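Local coordinates for mortality factor 4-like protein 1 (Homo sapiens, PDB 2F5K) that binds methylated histone H3 through its chromo domain and so probably takes part in chromatin-based gene regulation, at residues D18-L30 / A40-Y54. Residues are numbered along the deposited sequence; the frame is centred on the assembly and turned at random.
Sequences DPKPKFQEGERVL and AKCVKVAIKDKQVKY
With CG of both Phe23 (chi1 -53°) and Tyr54 (chi1 -64°) lying anti to the carbonyl carbon, the two rings meet as a T-shaped pair, the edge of Phe23 directed at the face of Tyr54 and the centroids 5.5 Å apart. The Tyr54 hydroxyl sits at the edge of the Phe23 ring, in its plane, where Phe23 N donates an almost straight bond to Tyr54 OH (3.0 Å). Glu71 binds the same hydroxyl, and Val74 touches both side chains. Pro21 CB lies by this hydroxyl and packs tightly against Val52 CG1 (3.5 Å). A phenylalanine in place of Tyr54 could keep the stack but would probably leave Phe23 N and the Glu71 carboxylate without their shared partner. In this small chromo-domain barrel, the N-terminal arm runs along the hairpin of strands 37-48 and 51-58 before entering the sheet. A type II turn spans Gln24 to Glu27; Gly26 N bonds to Cys42 O (2.7 Å), and Cys42 N to Glu27 O (3.1 Å). Beyond the turn a regular antiparallel ladder begins, Arg28 in a non-hydrogen-bonded pair with Lys41 and Val29 in a hydrogen-bonded pair with Ala40, while Arg28 NE, 4.3 Å from Lys41 NZ, is salt-bridged to Glu39.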
ATOM      1  N   ASP A  18       8.062  -7.797  15.714  1.00 93.48           N
ATOM      2  CA  ASP A  18       7.232  -7.898  16.941  1.00 93.32           C
ATOM      3  C   ASP A  18       6.025  -8.791  16.691  1.00 92.30           C
ATOM      4  O   ASP A  18       5.260  -8.569  15.761  1.00 92.39           O
ATOM      5  CB  ASP A  18       6.777  -6.510  17.388  1.00 94.16           C
ATOM      6  CG  ASP A  18       7.090  -6.241  18.851  1.00 95.93           C
ATOM      7  OD1 ASP A  18       6.752  -5.133  19.336  1.00 97.54           O
ATOM      8  OD2 ASP A  18       7.675  -7.073  19.587  1.00 96.83           O
ATOM      9  N   PRO A  19       5.856  -9.793  17.545  1.00 91.22           N
ATOM     10  CA  PRO A  19       4.791 -10.795  17.408  1.00 89.99           C
ATOM     11  C   PRO A  19       3.518 -10.381  16.645  1.00 88.37           C
ATOM     12  O   PRO A  19       2.941  -9.315  16.868  1.00 88.33           O
ATOM     13  CB  PRO A  19       4.486 -11.145  18.860  1.00 90.25           C
ATOM     14  CG  PRO A  19       5.857 -11.053  19.522  1.00 90.98           C
ATOM     15  CD  PRO A  19       6.674 -10.032  18.748  1.00 91.17           C
ATOM     16  N   LYS A  20       3.110 -11.267  15.738  1.00 86.34           N
ATOM     17  CA  LYS A  20       1.905 -11.127  14.920  1.00 84.02           C
ATOM     18  C   LYS A  20       1.732  -9.785  14.222  1.00 81.77           C
ATOM     19  O   LYS A  20       1.366  -8.800  14.848  1.00 82.27           O
ATOM     20  CB  LYS A  20       0.664 -11.457  15.744  1.00 84.43           C
ATOM     21  CG  LYS A  20       0.465 -12.941  15.971  1.00 85.55           C
ATOM     22  CD  LYS A  20      -0.319 -13.212  17.246  1.00 86.70           C
ATOM     23  CE  LYS A  20      -0.272 -14.690  17.617  1.00 87.09           C
ATOM     24  NZ  LYS A  20      -0.040 -14.871  19.073  1.00 87.20           N
ATOM     25  N   PRO A  21       2.011  -9.747  12.924  1.00 79.17           N
ATOM     26  CA  PRO A  21       1.796  -8.550  12.112  1.00 76.72           C
ATOM     27  C   PRO A  21       0.403  -8.518  11.479  1.00 73.71           C
ATOM     28  O   PRO A  21      -0.306  -9.521  11.444  1.00 72.96           O
ATOM     29  CB  PRO A  21       2.857  -8.700  11.035  1.00 77.13           C
ATOM     30  CG  PRO A  21       2.835 -10.181  10.762  1.00 78.22           C
ATOM     31  CD  PRO A  21       2.590 -10.839  12.119  1.00 79.10           C
ATOM     32  N   LYS A  22       0.042  -7.344  10.978  1.00 70.59           N
ATOM     33  CA  LYS A  22      -1.263  -7.074  10.400  1.00 67.57           C
ATOM     34  C   LYS A  22      -1.549  -7.889   9.154  1.00 65.65           C
ATOM     35  O   LYS A  22      -2.668  -8.346   8.948  1.00 65.23           O
ATOM     36  CB  LYS A  22      -1.348  -5.593  10.033  1.00 67.28           C
ATOM     37  CG  LYS A  22      -2.113  -4.722  10.996  1.00 66.94           C
ATOM     38  CD  LYS A  22      -2.841  -3.604  10.266  1.00 66.68           C
ATOM     39  CE  LYS A  22      -3.008  -2.374  11.123  1.00 66.80           C
ATOM     40  NZ  LYS A  22      -3.429  -1.181  10.328  1.00 66.03           N
ATOM     41  N   PHE A  23      -0.537  -8.082   8.320  1.00 63.38           N
ATOM     42  CA  PHE A  23      -0.769  -8.709   7.023  1.00 61.61           C
ATOM     43  C   PHE A  23      -0.086 -10.051   6.800  1.00 61.03           C
ATOM     44  O   PHE A  23       0.820 -10.422   7.541  1.00 61.26           O
ATOM     45  CB  PHE A  23      -0.424  -7.716   5.927  1.00 60.82           C
ATOM     46  CG  PHE A  23      -1.131  -6.407   6.083  1.00 58.66           C
ATOM     47  CD1 PHE A  23      -0.622  -5.426   6.923  1.00 56.26           C
ATOM     48  CD2 PHE A  23      -2.331  -6.169   5.423  1.00 56.67           C
ATOM     49  CE1 PHE A  23      -1.290  -4.222   7.076  1.00 55.41           C
ATOM     50  CE2 PHE A  23      -2.996  -4.964   5.561  1.00 54.68           C
ATOM     51  CZ  PHE A  23      -2.486  -3.994   6.393  1.00 54.54           C
ATOM     52  N   GLN A  24      -0.544 -10.770   5.787  1.00 60.07           N
ATOM     53  CA  GLN A  24      -0.028 -12.095   5.467  1.00 59.91           C
ATOM     54  C   GLN A  24       0.482 -12.210   4.040  1.00 59.11           C
ATOM     55  O   GLN A  24       0.081 -11.457   3.163  1.00 58.42           O
ATOM     56  CB  GLN A  24      -1.121 -13.141   5.651  1.00 60.50           C
ATOM     57  CG  GLN A  24      -1.627 -13.262   7.050  1.00 62.36           C
ATOM     58  CD  GLN A  24      -2.746 -14.250   7.137  1.00 64.89           C
ATOM     59  OE1 GLN A  24      -3.118 -14.850   6.127  1.00 64.77           O
ATOM     60  NE2 GLN A  24      -3.298 -14.431   8.344  1.00 67.05           N
ATOM     61  N   GLU A  25       1.358 -13.182   3.810  1.00 58.53           N
ATOM     62  CA  GLU A  25       1.867 -13.408   2.470  1.00 57.95           C
ATOM     63  C   GLU A  25       0.700 -13.829   1.613  1.00 56.58           C
ATOM     64  O   GLU A  25      -0.063 -14.714   1.987  1.00 56.56           O
ATOM     65  CB  GLU A  25       2.943 -14.485   2.467  1.00 58.57           C
ATOM     66  CG  GLU A  25       4.148 -14.101   3.305  1.00 61.16           C
ATOM     67  CD  GLU A  25       5.309 -15.084   3.202  1.00 63.44           C
ATOM     68  OE1 GLU A  25       5.151 -16.164   2.566  1.00 62.96           O
ATOM     69  OE2 GLU A  25       6.384 -14.753   3.766  1.00 64.50           O
ATOM     70  N   GLY A  26       0.556 -13.168   0.477  1.00 54.99           N
ATOM     71  CA  GLY A  26      -0.536 -13.464  -0.423  1.00 54.09           C
ATOM     72  C   GLY A  26      -1.675 -12.465  -0.306  1.00 52.84           C
ATOM     73  O   GLY A  26      -2.400 -12.253  -1.262  1.00 52.52           O
ATOM     74  N   GLU A  27      -1.802 -11.820   0.851  1.00 51.95           N
ATOM     75  CA  GLU A  27      -2.936 -10.926   1.090  1.00 50.94           C
ATOM     76  C   GLU A  27      -3.040  -9.776   0.108  1.00 49.83           C
ATOM     77  O   GLU A  27      -2.109  -9.004  -0.048  1.00 50.29           O
ATOM     78  CB  GLU A  27      -2.929 -10.374   2.519  1.00 51.11           C
ATOM     79  CG  GLU A  27      -4.186  -9.610   2.869  1.00 52.03           C
ATOM     80  CD  GLU A  27      -4.186  -9.168   4.309  1.00 53.84           C
ATOM     81  OE1 GLU A  27      -3.254  -9.528   5.034  1.00 56.14           O
ATOM     82  OE2 GLU A  27      -5.112  -8.469   4.719  1.00 54.21           O
ATOM     83  N   ARG A  28      -4.182  -9.678  -0.561  1.00 47.88           N
ATOM     84  CA  ARG A  28      -4.441  -8.545  -1.398  1.00 46.80           C
ATOM     85  C   ARG A  28      -4.576  -7.354  -0.439  1.00 45.22           C
ATOM     86  O   ARG A  28      -5.247  -7.462   0.587  1.00 44.68           O
ATOM     87  CB  ARG A  28      -5.720  -8.768  -2.192  1.00 47.14           C
ATOM     88  CG  ARG A  28      -6.218  -7.573  -2.949  1.00 48.89           C
ATOM     89  CD  ARG A  28      -7.455  -7.916  -3.781  1.00 52.93           C
ATOM     90  NE  ARG A  28      -7.706  -7.016  -4.899  1.00 56.15           N
ATOM     91  CZ  ARG A  28      -8.818  -7.053  -5.631  1.00 59.08           C
ATOM     92  NH1 ARG A  28      -9.750  -7.952  -5.342  1.00 59.58           N
ATOM     93  NH2 ARG A  28      -9.010  -6.206  -6.648  1.00 60.26           N
ATOM     94  N   VAL A  29      -3.962  -6.225  -0.790  1.00 43.36           N
ATOM     95  CA  VAL A  29      -3.884  -5.079   0.113  1.00 41.70           C
ATOM     96  C   VAL A  29      -3.914  -3.748  -0.600  1.00 39.69           C
ATOM     97  O   VAL A  29      -3.885  -3.650  -1.820  1.00 38.97           O
ATOM     98  CB  VAL A  29      -2.563  -5.158   0.969  1.00 42.47           C
ATOM     99  CG1 VAL A  29      -2.168  -3.812   1.519  1.00 44.35           C
ATOM    100  CG2 VAL A  29      -2.655  -6.218   2.092  1.00 41.58           C
ATOM    101  N   LEU A  30      -3.990  -2.691   0.171  1.00 38.58           N
ATOM    102  CA  LEU A  30      -3.915  -1.385  -0.437  1.00 38.46           C
ATOM    103  C   LEU A  30      -2.659  -0.842   0.130  1.00 38.57           C
ATOM    104  O   LEU A  30      -2.434  -0.917   1.332  1.00 39.88           O
ATOM    105  CB  LEU A  30      -5.094  -0.513  -0.065  1.00 37.89           C
ATOM    106  CG  LEU A  30      -6.439  -0.987  -0.620  1.00 37.10           C
ATOM    107  CD1 LEU A  30      -7.556  -0.130  -0.002  1.00 37.16           C
ATOM    108  CD2 LEU A  30      -6.433  -0.827  -2.106  1.00 34.42           C
ATOM    109  N   ALA A  40      -2.532  -4.020  -4.192  1.00 45.94           N
ATOM    110  CA  ALA A  40      -1.244  -4.655  -4.132  1.00 47.83           C
ATOM    111  C   ALA A  40      -1.324  -5.956  -3.406  1.00 49.57           C
ATOM    112  O   ALA A  40      -2.333  -6.233  -2.748  1.00 49.85           O
ATOM    113  CB  ALA A  40      -0.241  -3.741  -3.445  1.00 47.48           C
ATOM    114  N   LYS A  41      -0.242  -6.727  -3.519  1.00 51.53           N
ATOM    115  CA  LYS A  41      -0.084  -8.028  -2.874  1.00 54.36           C
ATOM    116  C   LYS A  41       1.087  -8.018  -1.886  1.00 55.50           C
ATOM    117  O   LYS A  41       2.128  -7.400  -2.122  1.00 55.37           O
ATOM    118  CB  LYS A  41       0.180  -9.122  -3.926  1.00 54.90           C
ATOM    119  CG  LYS A  41      -0.950 -10.089  -4.115  1.00 57.85           C
ATOM    120  CD  LYS A  41      -2.213  -9.361  -4.629  1.00 61.99           C
ATOM    121  CE  LYS A  41      -3.288 -10.349  -5.075  1.00 64.18           C
ATOM    122  NZ  LYS A  41      -4.433  -9.662  -5.767  1.00 65.67           N
ATOM    123  N   CYS A  42       0.906  -8.723  -0.784  1.00 57.15           N
ATOM    124  CA  CYS A  42       1.944  -8.852   0.211  1.00 59.24           C
ATOM    125  C   CYS A  42       2.784 -10.101  -0.100  1.00 60.15           C
ATOM    126  O   CYS A  42       2.462 -11.211   0.333  1.00 59.80           O
ATOM    127  CB  CYS A  42       1.304  -8.961   1.588  1.00 59.62           C
ATOM    128  SG  CYS A  42       2.478  -9.357   2.899  1.00 62.96           S
ATOM    129  N   VAL A  43       3.845  -9.919  -0.873  1.00 61.41           N
ATOM    130  CA  VAL A  43       4.692 -11.048  -1.263  1.00 62.79           C
ATOM    131  C   VAL A  43       5.520 -11.576  -0.099  1.00 63.68           C
ATOM    132  O   VAL A  43       5.602 -12.779   0.107  1.00 63.83           O
ATOM    133  CB  VAL A  43       5.621 -10.694  -2.443  1.00 62.68           C
ATOM    134  CG1 VAL A  43       6.467 -11.898  -2.832  1.00 63.35           C
ATOM    135  CG2 VAL A  43       4.821 -10.221  -3.628  1.00 62.35           C
ATOM    136  N   LYS A  44       6.120 -10.675   0.675  1.00 65.18           N
ATOM    137  CA  LYS A  44       6.960 -11.079   1.806  1.00 66.64           C
ATOM    138  C   LYS A  44       6.690 -10.298   3.098  1.00 67.62           C
ATOM    139  O   LYS A  44       6.285  -9.134   3.073  1.00 67.36           O
ATOM    140  CB  LYS A  44       8.449 -10.958   1.448  1.00 66.68           C
ATOM    141  CG  LYS A  44       8.942 -11.902   0.350  1.00 66.53           C
ATOM    142  CD  LYS A  44      10.470 -11.854   0.190  1.00 66.25           C
ATOM    143  CE  LYS A  44      10.926 -12.399  -1.176  1.00 65.24           C
ATOM    144  NZ  LYS A  44      12.360 -12.108  -1.448  1.00 64.16           N
ATOM    145  N   VAL A  45       6.943 -10.965   4.218  1.00 69.13           N
ATOM    146  CA  VAL A  45       6.762 -10.407   5.549  1.00 70.91           C
ATOM    147  C   VAL A  45       8.033 -10.662   6.332  1.00 72.78           C
ATOM    148  O   VAL A  45       8.356 -11.811   6.627  1.00 73.07           O
ATOM    149  CB  VAL A  45       5.621 -11.117   6.320  1.00 70.54           C
ATOM    150  CG1 VAL A  45       5.441 -10.508   7.695  1.00 70.18           C
ATOM    151  CG2 VAL A  45       4.314 -11.092   5.540  1.00 70.16           C
ATOM    152  N   ALA A  46       8.763  -9.610   6.672  1.00 74.99           N
ATOM    153  CA  ALA A  46       9.982  -9.780   7.458  1.00 77.05           C
ATOM    154  C   ALA A  46       9.951  -8.927   8.709  1.00 78.73           C
ATOM    155  O   ALA A  46       9.527  -7.774   8.682  1.00 78.73           O
ATOM    156  CB  ALA A  46      11.202  -9.453   6.634  1.00 77.04           C
ATOM    157  N   ILE A  47      10.392  -9.513   9.813  1.00 80.99           N
ATOM    158  CA  ILE A  47      10.441  -8.807  11.082  1.00 83.02           C
ATOM    159  C   ILE A  47      11.877  -8.382  11.364  1.00 84.31           C
ATOM    160  O   ILE A  47      12.813  -9.175  11.207  1.00 84.28           O
ATOM    161  CB  ILE A  47       9.904  -9.700  12.215  1.00 83.15           C
ATOM    162  CG1 ILE A  47       8.462 -10.108  11.928  1.00 83.65           C
ATOM    163  CG2 ILE A  47       9.980  -8.977  13.553  1.00 83.35           C
ATOM    164  CD1 ILE A  47       7.872 -11.017  12.992  1.00 84.34           C
ATOM    165  N   LYS A  48      12.041  -7.122  11.761  1.00 85.89           N
ATOM    166  CA  LYS A  48      13.352  -6.581  12.084  1.00 87.41           C
ATOM    167  C   LYS A  48      13.283  -5.597  13.242  1.00 88.39           C
ATOM    168  O   LYS A  48      12.568  -4.598  13.183  1.00 88.50           O
ATOM    169  CB  LYS A  48      13.965  -5.895  10.870  1.00 87.59           C
ATOM    170  CG  LYS A  48      15.262  -5.158  11.160  1.00 88.21           C
ATOM    171  CD  LYS A  48      15.688  -4.350   9.953  1.00 89.08           C
ATOM    172  CE  LYS A  48      16.846  -3.424  10.271  1.00 89.78           C
ATOM    173  NZ  LYS A  48      17.252  -2.664   9.058  1.00 90.35           N
ATOM    174  N   ASP A  49      14.026  -5.901  14.298  1.00 89.49           N
ATOM    175  CA  ASP A  49      14.132  -5.024  15.455  1.00 90.35           C
ATOM    176  C   ASP A  49      12.787  -4.571  15.984  1.00 90.52           C
ATOM    177  O   ASP A  49      12.617  -3.408  16.343  1.00 90.72           O
ATOM    178  CB  ASP A  49      14.990  -3.804  15.115  1.00 90.71           C
ATOM    179  CG  ASP A  49      16.339  -4.184  14.543  1.00 91.54           C
ATOM    180  OD1 ASP A  49      16.843  -5.277  14.887  1.00 91.80           O
ATOM    181  OD2 ASP A  49      16.967  -3.454  13.745  1.00 92.25           O
ATOM    182  N   LYS A  50      11.832  -5.492  16.027  1.00 90.66           N
ATOM    183  CA  LYS A  50      10.511  -5.195  16.573  1.00 90.53           C
ATOM    184  C   LYS A  50       9.642  -4.443  15.573  1.00 89.69           C
ATOM    185  O   LYS A  50       8.461  -4.204  15.816  1.00 89.78           O
ATOM    186  CB  LYS A  50      10.632  -4.415  17.887  1.00 91.09           C
ATOM    187  CG  LYS A  50      11.369  -5.164  19.000  1.00 92.75           C
ATOM    188  CD  LYS A  50      11.302  -4.394  20.320  1.00 95.46           C
ATOM    189  CE  LYS A  50      12.051  -5.102  21.437  1.00 96.60           C
ATOM    190  NZ  LYS A  50      11.952  -4.340  22.712  1.00 97.45           N
ATOM    191  N   GLN A  51      10.239  -4.073  14.446  1.00 88.55           N
ATOM    192  CA  GLN A  51       9.519  -3.388  13.386  1.00 87.22           C
ATOM    193  C   GLN A  51       9.243  -4.374  12.249  1.00 85.40           C
ATOM    194  O   GLN A  51      10.166  -4.976  11.696  1.00 85.28           O
ATOM    195  CB  GLN A  51      10.321  -2.184  12.875  1.00 87.97           C
ATOM    196  CG  GLN A  51      10.363  -0.985  13.833  1.00 89.81           C
ATOM    197  CD  GLN A  51      11.138   0.205  13.269  1.00 91.76           C
ATOM    198  OE1 GLN A  51      11.545   0.201  12.099  1.00 92.62           O
ATOM    199  NE2 GLN A  51      11.345   1.222  14.102  1.00 92.10           N
ATOM    200  N   VAL A  52       7.968  -4.544  11.909  1.00 83.02           N
ATOM    201  CA  VAL A  52       7.570  -5.479  10.865  1.00 80.34           C
ATOM    202  C   VAL A  52       7.540  -4.790   9.510  1.00 78.13           C
ATOM    203  O   VAL A  52       6.980  -3.707   9.369  1.00 77.91           O
ATOM    204  CB  VAL A  52       6.196  -6.077  11.166  1.00 80.60           C
ATOM    205  CG1 VAL A  52       5.894  -7.217  10.216  1.00 81.02           C
ATOM    206  CG2 VAL A  52       6.133  -6.559  12.610  1.00 80.84           C
ATOM    207  N   LYS A  53       8.157  -5.418   8.513  1.00 75.41           N
ATOM    208  CA  LYS A  53       8.227  -4.844   7.177  1.00 72.51           C
ATOM    209  C   LYS A  53       7.504  -5.719   6.170  1.00 69.90           C
ATOM    210  O   LYS A  53       7.237  -6.888   6.418  1.00 69.45           O
ATOM    211  CB  LYS A  53       9.683  -4.677   6.752  1.00 72.95           C
ATOM    212  CG  LYS A  53      10.552  -3.923   7.756  1.00 74.04           C
ATOM    213  CD  LYS A  53      11.798  -3.332   7.086  1.00 74.94           C
ATOM    214  CE  LYS A  53      12.514  -2.323   7.976  1.00 75.15           C
ATOM    215  NZ  LYS A  53      13.436  -1.459   7.183  1.00 75.53           N
ATOM    216  N   TYR A  54       7.177  -5.150   5.023  1.00 66.82           N
ATOM    217  CA  TYR A  54       6.509  -5.936   4.000  1.00 64.21           C
ATOM    218  C   TYR A  54       7.094  -5.697   2.637  1.00 62.47           C
ATOM    219  O   TYR A  54       7.322  -4.557   2.231  1.00 62.76           O
ATOM    220  CB  TYR A  54       5.019  -5.618   3.945  1.00 63.74           C
ATOM    221  CG  TYR A  54       4.278  -5.980   5.196  1.00 62.51           C
ATOM    222  CD1 TYR A  54       4.015  -5.025   6.163  1.00 61.10           C
ATOM    223  CD2 TYR A  54       3.846  -7.276   5.414  1.00 61.50           C
ATOM    224  CE1 TYR A  54       3.332  -5.335   7.297  1.00 60.16           C
ATOM    225  CE2 TYR A  54       3.161  -7.605   6.551  1.00 60.77           C
ATOM    226  CZ  TYR A  54       2.902  -6.630   7.494  1.00 59.90           C
ATOM    227  OH  TYR A  54       2.221  -6.955   8.643  1.00 58.55           O
TER